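Local coordinates for bacterial transferase hexapeptide (Three repeats) family protein (Acinetobacter baumannii, PDB 4M9C), which probably transfers an acetyl group to a UDP-linked amino sugar in the biosynthesis of UDP-N,N'-diacetylbacillosamine, at residues Ile57-Ile68 and Leu83-Val93. Numbering follows the deposited sequence.
Sequences ISKPADHKAVTI and LEKDGVQHLAV
Strands 63-68 and 89-90 run parallel, Ala65 paired with Gln89 and Val66 with His90, held by three backbone hydrogen bonds: Gln89 N to Lys64 O, Val66 N to Gln89 O (2.9 Å) and Leu91 N to Val66 O. Val66 O has a second donor, water 1, which also meets His90 ND1 in the plane of the imidazole. The other ring nitrogen, NE2, gives a hydrogen bond to Glu84 OE2 (2.9 Å), approaching from above the carboxylate plane, so both ring nitrogens have partners close to the ring plane, which restricts its rotation. On the face of the sheet covered by helices 53-58 and 73-85, Val66 divides its branches: CG1, anti to the backbone N (chi1 162°), packs on Leu83 CD1, while CG2 lies 3.8 Å from Val88 CG1. Leu83 CD1 also meets Ile68 CD1 tip to tip at 3.8 Å. The other Val88 methyl, CG2, faces Ile57 CD1 at 3.6 Å, and that same CD1 rests against CB of Asp86, whose OD2 is hydrogen-bonded to Tyr53. On the other face, that of Ala65 and Gln89, Leu91 CD2 closes on Ala65 CB (3.6 Å). Farther along, Val93 CG2 touches Thr67 CB and OG1, crossing at about a right angle; Val93 also packs on Leu20 and Val21 of helix 14-24, and water 2 links Thr67 OG1 to Leu91 O. Gly87, with positive phi, ends helix 73-85 in a Schellman motif, Val88 N to Leu83 O and Gly87 N to Glu84 O. Strand 63-68, helix 73-85 and strand 89-90 thus form a beta-alpha-beta crossover at the edge of the Rossmann-like sheet of the PglD-type N-terminal domain, which precedes the left-handed beta-helix.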
loop_
_atom_site.group_PDB
_atom_site.type_symbol
_atom_site.label_atom_id
_atom_site.label_comp_id
_atom_site.label_asym_id
_atom_site.label_seq_id
_atom_site.Cartn_x
_atom_site.Cartn_y
_atom_site.Cartn_z
ATOM N N ILE A 57 -24.794 4.901 -27.351
ATOM C CA ILE A 57 -25.133 6.249 -27.784
ATOM C C ILE A 57 -26.604 6.351 -28.197
ATOM O O ILE A 57 -27.236 7.394 -28.023
ATOM C CB ILE A 57 -24.252 6.689 -28.967
ATOM C CG1 ILE A 57 -22.808 6.906 -28.511
ATOM C CG2 ILE A 57 -24.800 7.956 -29.594
ATOM C CD1 ILE A 57 -22.652 8.004 -27.483
ATOM N N SER A 58 -27.149 5.266 -28.744
ATOM C CA SER A 58 -28.512 5.299 -29.267
ATOM C C SER A 58 -29.572 5.219 -28.165
ATOM O O SER A 58 -30.746 5.502 -28.413
ATOM C CB SER A 58 -28.728 4.192 -30.309
ATOM O OG SER A 58 -28.925 2.929 -29.693
ATOM N N LYS A 59 -29.166 4.850 -26.949
ATOM C CA LYS A 59 -30.130 4.724 -25.859
ATOM C C LYS A 59 -30.952 5.996 -25.693
ATOM O O LYS A 59 -30.451 7.102 -25.913
ATOM C CB LYS A 59 -29.442 4.389 -24.531
ATOM C CG LYS A 59 -28.846 3.000 -24.455
ATOM C CD LYS A 59 -29.925 1.940 -24.389
ATOM C CE LYS A 59 -29.321 0.541 -24.444
ATOM N NZ LYS A 59 -30.365 -0.521 -24.562
ATOM N N PRO A 60 -32.226 5.841 -25.308
ATOM C CA PRO A 60 -33.026 7.009 -24.948
ATOM C C PRO A 60 -32.614 7.397 -23.541
ATOM O O PRO A 60 -32.784 6.613 -22.604
ATOM C CB PRO A 60 -34.445 6.460 -24.944
ATOM C CG PRO A 60 -34.274 5.034 -24.499
ATOM C CD PRO A 60 -32.960 4.579 -25.100
ATOM N N ALA A 61 -32.040 8.579 -23.398
ATOM C CA ALA A 61 -31.576 9.033 -22.102
ATOM C C ALA A 61 -31.100 10.453 -22.259
ATOM O O ALA A 61 -30.188 10.726 -23.042
ATOM C CB ALA A 61 -30.452 8.151 -21.590
ATOM N N ASP A 62 -31.734 11.358 -21.522
ATOM C CA ASP A 62 -31.380 12.766 -21.572
ATOM C C ASP A 62 -29.869 12.925 -21.472
ATOM O O ASP A 62 -29.250 13.613 -22.289
ATOM C CB ASP A 62 -32.063 13.522 -20.431
ATOM N N HIS A 63 -29.276 12.263 -20.483
ATOM C CA HIS A 63 -27.855 12.437 -20.214
ATOM C C HIS A 63 -27.088 11.123 -20.231
ATOM O O HIS A 63 -27.542 10.115 -19.689
ATOM C CB HIS A 63 -27.662 13.160 -18.882
ATOM C CG HIS A 63 -28.318 14.503 -18.837
ATOM N ND1 HIS A 63 -29.587 14.695 -18.335
ATOM C CD2 HIS A 63 -27.891 15.719 -19.255
ATOM C CE1 HIS A 63 -29.907 15.973 -18.431
ATOM N NE2 HIS A 63 -28.895 16.615 -18.985
ATOM N N LYS A 64 -25.930 11.142 -20.881
ATOM C CA LYS A 64 -25.051 9.984 -20.909
ATOM C C LYS A 64 -23.669 10.381 -20.377
ATOM O O LYS A 64 -23.149 11.448 -20.707
ATOM C CB LYS A 64 -24.948 9.404 -22.325
ATOM C CG LYS A 64 -26.297 9.019 -22.963
ATOM C CD LYS A 64 -26.100 8.183 -24.207
ATOM C CE LYS A 64 -27.424 7.911 -24.931
ATOM N NZ LYS A 64 -27.952 9.157 -25.550
ATOM N N ALA A 65 -23.093 9.525 -19.540
ATOM C CA ALA A 65 -21.774 9.771 -18.961
ATOM C C ALA A 65 -20.950 8.485 -18.979
ATOM O O ALA A 65 -21.488 7.377 -18.867
ATOM C CB ALA A 65 -21.911 10.305 -17.537
ATOM N N VAL A 66 -19.641 8.630 -19.122
ATOM C CA VAL A 66 -18.785 7.463 -19.253
ATOM C C VAL A 66 -17.507 7.599 -18.425
ATOM O O VAL A 66 -16.925 8.677 -18.334
ATOM C CB VAL A 66 -18.427 7.223 -20.734
ATOM C CG1 VAL A 66 -17.205 6.306 -20.870
ATOM C CG2 VAL A 66 -19.631 6.657 -21.490
ATOM N N THR A 67 -17.092 6.498 -17.811
ATOM C CA THR A 67 -15.733 6.382 -17.301
ATOM C C THR A 67 -15.014 5.354 -18.169
ATOM O O THR A 67 -15.530 4.262 -18.428
ATOM C CB THR A 67 -15.686 5.975 -15.797
ATOM O OG1 THR A 67 -14.329 5.715 -15.414
ATOM C CG2 THR A 67 -16.503 4.715 -15.559
ATOM N N ILE A 68 -13.830 5.717 -18.647
ATOM C CA ILE A 68 -13.062 4.837 -19.512
ATOM C C ILE A 68 -12.130 4.001 -18.639
ATOM O O ILE A 68 -11.184 4.523 -18.060
ATOM C CB ILE A 68 -12.240 5.664 -20.514
ATOM C CG1 ILE A 68 -13.180 6.472 -21.427
ATOM C CG2 ILE A 68 -11.288 4.757 -21.318
ATOM C CD1 ILE A 68 -12.488 7.610 -22.189
ATOM N N LEU A 83 -15.874 10.178 -27.856
ATOM C CA LEU A 83 -16.933 10.585 -26.923
ATOM C C LEU A 83 -17.287 12.066 -27.039
ATOM O O LEU A 83 -18.439 12.453 -26.843
ATOM C CB LEU A 83 -16.549 10.284 -25.467
ATOM C CG LEU A 83 -16.430 8.840 -24.972
ATOM C CD1 LEU A 83 -15.871 8.821 -23.550
ATOM C CD2 LEU A 83 -17.755 8.133 -25.028
ATOM N N GLU A 84 -16.296 12.896 -27.336
ATOM C CA GLU A 84 -16.547 14.326 -27.479
ATOM C C GLU A 84 -17.482 14.607 -28.664
ATOM O O GLU A 84 -18.370 15.454 -28.567
ATOM C CB GLU A 84 -15.231 15.102 -27.606
ATOM C CG GLU A 84 -14.325 15.016 -26.367
ATOM C CD GLU A 84 -14.719 15.997 -25.274
ATOM O OE1 GLU A 84 -15.590 16.857 -25.530
ATOM O OE2 GLU A 84 -14.153 15.917 -24.160
ATOM N N LYS A 85 -17.293 13.882 -29.766
ATOM C CA LYS A 85 -18.153 14.027 -30.948
ATOM C C LYS A 85 -19.632 13.892 -30.603
ATOM O O LYS A 85 -20.470 14.610 -31.148
ATOM C CB LYS A 85 -17.792 13.002 -32.035
ATOM C CG LYS A 85 -16.620 13.399 -32.934
ATOM N N ASP A 86 -19.949 12.962 -29.707
ATOM C CA ASP A 86 -21.338 12.703 -29.337
ATOM C C ASP A 86 -21.742 13.465 -28.080
ATOM O O ASP A 86 -22.845 13.280 -27.557
ATOM C CB ASP A 86 -21.585 11.204 -29.149
ATOM C CG ASP A 86 -21.516 10.426 -30.456
ATOM O OD1 ASP A 86 -22.484 10.511 -31.245
ATOM O OD2 ASP A 86 -20.508 9.721 -30.690
ATOM N N GLY A 87 -20.847 14.321 -27.601
ATOM C CA GLY A 87 -21.115 15.128 -26.422
ATOM C C GLY A 87 -21.370 14.337 -25.149
ATOM O O GLY A 87 -22.150 14.758 -24.301
ATOM N N VAL A 88 -20.715 13.188 -25.012
ATOM C CA VAL A 88 -20.844 12.384 -23.799
ATOM C C VAL A 88 -19.995 12.985 -22.675
ATOM O O VAL A 88 -18.879 13.461 -22.897
ATOM C CB VAL A 88 -20.434 10.912 -24.038
ATOM C CG1 VAL A 88 -20.578 10.094 -22.757
ATOM C CG2 VAL A 88 -21.265 10.310 -25.154
ATOM N N GLN A 89 -20.536 12.955 -21.467
ATOM C CA GLN A 89 -19.899 13.558 -20.305
ATOM C C GLN A 89 -18.858 12.612 -19.701
ATOM O O GLN A 89 -19.052 11.397 -19.679
ATOM C CB GLN A 89 -20.982 13.907 -19.285
ATOM C CG GLN A 89 -20.485 14.310 -17.903
ATOM C CD GLN A 89 -21.641 14.588 -16.942
ATOM O OE1 GLN A 89 -21.454 14.650 -15.722
ATOM N NE2 GLN A 89 -22.844 14.755 -17.495
ATOM N N HIS A 90 -17.747 13.166 -19.234
ATOM C CA HIS A 90 -16.693 12.358 -18.638
ATOM C C HIS A 90 -16.829 12.342 -17.125
ATOM O O HIS A 90 -16.924 13.389 -16.498
ATOM C CB HIS A 90 -15.329 12.930 -18.992
ATOM C CG HIS A 90 -15.065 12.994 -20.462
ATOM N ND1 HIS A 90 -14.918 11.865 -21.241
ATOM C CD2 HIS A 90 -14.911 14.051 -21.294
ATOM C CE1 HIS A 90 -14.687 12.226 -22.491
ATOM N NE2 HIS A 90 -14.678 13.548 -22.549
ATOM N N LEU A 91 -16.806 11.151 -16.543
ATOM C CA LEU A 91 -16.916 10.991 -15.101
ATOM C C LEU A 91 -15.550 10.934 -14.424
ATOM O O LEU A 91 -14.578 10.424 -14.994
ATOM C CB LEU A 91 -17.672 9.705 -14.784
ATOM C CG LEU A 91 -19.104 9.666 -15.287
ATOM C CD1 LEU A 91 -19.665 8.276 -15.123
ATOM C CD2 LEU A 91 -19.928 10.678 -14.505
ATOM N N ALA A 92 -15.486 11.456 -13.207
ATOM C CA ALA A 92 -14.330 11.239 -12.344
ATOM C C ALA A 92 -14.722 10.179 -11.321
ATOM O O ALA A 92 -15.807 10.236 -10.740
ATOM C CB ALA A 92 -13.922 12.543 -11.646
ATOM N N VAL A 93 -13.841 9.212 -11.099
ATOM C CA VAL A 93 -14.149 8.108 -10.204
ATOM C C VAL A 93 -13.012 7.958 -9.204
ATOM O O VAL A 93 -11.853 7.876 -9.603
ATOM C CB VAL A 93 -14.305 6.804 -11.017
ATOM C CG1 VAL A 93 -14.504 5.603 -10.107
ATOM C CG2 VAL A 93 -15.465 6.931 -11.979
HETATM O O HOH W 1 -14.742 9.494 -19.736
HETATM O O HOH W 2 -13.140 8.076 -14.989
#